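Local coordinates for uncharacterized protein (Nostoc punctiforme, PDB 2R3S) that probably transfers a methyl group to a hydroxyl of a substrate not yet identified, as a putative O-methyltransferase working as a dimer, at residues G95-I98 against E99-S103. Sequence-based numbering, arbitrary orientation.
Sequences GDAI and EFLLS
Ile98 and Leu102 meet one turn apart where a short 3-10 segment, 95-97, runs into the helix 98-101. Ile98 CB sits 4.2 Å from Leu102 CG, and the branch CG2 reaches Leu102 CD1 at the same separation. With CG1 set between the backbone N and the carbonyl carbon (chi1 65°), that longer arm lies close to Glu99 N, leaving CG2 to face the leucine. The backbone ties the same pair: Leu102 N donates a hydrogen bond to Ile98 O at 2.9 Å, tilted from the carbonyl plane. The change of helix type is written in Ala97 O, which takes two N-H groups: Leu101 N, nearly straight at 178° and in the carbonyl plane, and Phe100 N, more bent and from above that plane. In this methyltransferase-family fold the turn carries Ile98 and Leu102 against helix 17-28 and Val14 of the second subunit, while Phe100 sets its ring edge-to-face with Phe140 of helix 136-143. Glu99 runs out beside Asp96, its CB packed 3.4 Å from Asp96 O, and that carbonyl accepts a hydrogen bond from Glu99 N from above its plane. The two carboxylates are almost parallel, 11° apart, with Asp96 OD2 and Glu99 OE2 separated by 4.4 Å. Two negative charges this close would probably disfavour each other; the salt bridge from Arg88 NH2 to Asp96 OD1 may offset this, and Tyr93 OH hydrogen-bonds to the same oxygen.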
ATOM      1  N   GLY A  95       4.347   9.065  15.023  1.00 27.00           N
ATOM      2  CA  GLY A  95       3.113   8.796  14.322  1.00 27.81           C
ATOM      3  C   GLY A  95       2.548   9.939  13.499  1.00 28.86           C
ATOM      4  O   GLY A  95       1.871   9.682  12.533  1.00 29.01           O
ATOM      5  N   ASP A  96       2.811  11.189  13.875  1.00 29.23           N
ATOM      6  CA  ASP A  96       2.247  12.305  13.127  1.00 29.70           C
ATOM      7  C   ASP A  96       3.007  12.616  11.849  1.00 27.80           C
ATOM      8  O   ASP A  96       2.623  13.529  11.117  1.00 27.15           O
ATOM      9  CB  ASP A  96       2.070  13.525  14.020  1.00 29.17           C
ATOM     10  CG  ASP A  96       1.016  13.288  15.144  1.00 32.67           C
ATOM     11  OD1 ASP A  96       0.216  12.314  15.101  1.00 34.21           O
ATOM     12  OD2 ASP A  96       1.007  14.086  16.085  1.00 33.71           O
ATOM     13  N   ALA A  97       4.043  11.833  11.542  1.00 26.73           N
ATOM     14  CA  ALA A  97       4.691  11.925  10.223  1.00 27.26           C
ATOM     15  C   ALA A  97       3.674  11.735   9.099  1.00 28.88           C
ATOM     16  O   ALA A  97       3.883  12.244   7.984  1.00 33.25           O
ATOM     17  CB  ALA A  97       5.873  10.903  10.083  1.00 26.93           C
ATOM     18  N   ILE A  98       2.578  11.015   9.367  1.00 28.89           N
ATOM     19  CA  ILE A  98       1.544  10.801   8.340  1.00 30.51           C
ATOM     20  C   ILE A  98       0.930  12.123   7.842  1.00 30.43           C
ATOM     21  O   ILE A  98       0.338  12.166   6.767  1.00 31.94           O
ATOM     22  CB  ILE A  98       0.376   9.841   8.799  1.00 30.41           C
ATOM     23  CG1 ILE A  98      -0.445  10.450   9.956  1.00 29.85           C
ATOM     24  CG2 ILE A  98       0.900   8.446   9.152  1.00 29.81           C
ATOM     25  CD1 ILE A  98      -1.849   9.713  10.187  1.00 31.47           C
ATOM     26  N   GLU A  99       1.059  13.197   8.609  1.00 29.86           N
ATOM     27  CA  GLU A  99       0.552  14.497   8.149  1.00 33.10           C
ATOM     28  C   GLU A  99       1.217  14.999   6.874  1.00 31.42           C
ATOM     29  O   GLU A  99       0.601  15.720   6.081  1.00 31.59           O
ATOM     30  CB  GLU A  99       0.656  15.530   9.262  1.00 31.69           C
ATOM     31  CG  GLU A  99      -0.422  15.321  10.350  1.00 40.20           C
ATOM     32  CD  GLU A  99      -0.236  16.250  11.565  1.00 45.61           C
ATOM     33  OE1 GLU A  99       0.564  17.228  11.472  1.00 65.78           O
ATOM     34  OE2 GLU A  99      -0.881  15.980  12.620  1.00 60.01           O
ATOM     35  N   PHE A 100       2.477  14.616   6.690  1.00 30.56           N
ATOM     36  CA  PHE A 100       3.179  14.783   5.428  1.00 28.74           C
ATOM     37  C   PHE A 100       3.035  13.538   4.546  1.00 30.84           C
ATOM     38  O   PHE A 100       2.570  13.649   3.403  1.00 30.48           O
ATOM     39  CB  PHE A 100       4.666  15.104   5.662  1.00 28.12           C
ATOM     40  CG  PHE A 100       5.473  15.095   4.398  1.00 32.70           C
ATOM     41  CD1 PHE A 100       5.435  16.177   3.529  1.00 33.44           C
ATOM     42  CD2 PHE A 100       6.223  14.005   4.053  1.00 28.36           C
ATOM     43  CE1 PHE A 100       6.134  16.155   2.342  1.00 35.37           C
ATOM     44  CE2 PHE A 100       6.915  13.969   2.860  1.00 29.38           C
ATOM     45  CZ  PHE A 100       6.872  15.051   2.002  1.00 32.54           C
ATOM     46  N   LEU A 101       3.406  12.356   5.078  1.00 29.34           N
ATOM     47  CA  LEU A 101       3.576  11.163   4.248  1.00 28.97           C
ATOM     48  C   LEU A 101       2.284  10.696   3.588  1.00 30.68           C
ATOM     49  O   LEU A 101       2.315  10.159   2.486  1.00 29.98           O
ATOM     50  CB  LEU A 101       4.225  10.025   5.033  1.00 30.14           C
ATOM     51  CG  LEU A 101       5.678  10.227   5.460  1.00 24.90           C
ATOM     52  CD1 LEU A 101       6.032   9.108   6.411  1.00 24.41           C
ATOM     53  CD2 LEU A 101       6.617  10.245   4.237  1.00 26.97           C
ATOM     54  N   LEU A 102       1.154  10.950   4.251  1.00 31.47           N
ATOM     55  CA  LEU A 102      -0.159  10.640   3.718  1.00 32.41           C
ATOM     56  C   LEU A 102      -0.941  11.912   3.387  1.00 31.45           C
ATOM     57  O   LEU A 102      -2.141  11.867   3.262  1.00 33.07           O
ATOM     58  CB  LEU A 102      -0.966   9.733   4.695  1.00 31.88           C
ATOM     59  CG  LEU A 102      -0.350   8.346   4.950  1.00 36.80           C
ATOM     60  CD1 LEU A 102      -1.286   7.451   5.708  1.00 34.09           C
ATOM     61  CD2 LEU A 102       0.112   7.659   3.653  1.00 29.80           C
ATOM     62  N   SER A 103      -0.256  13.030   3.199  1.00 33.03           N
ATOM     63  CA  SER A 103      -0.885  14.222   2.639  1.00 34.62           C
ATOM     64  C   SER A 103      -1.309  13.954   1.219  1.00 34.06           C
ATOM     65  O   SER A 103      -0.550  13.380   0.439  1.00 33.59           O
ATOM     66  CB  SER A 103       0.071  15.416   2.596  1.00 34.60           C
ATOM     67  OG  SER A 103      -0.549  16.494   1.904  1.00 37.69           O
TER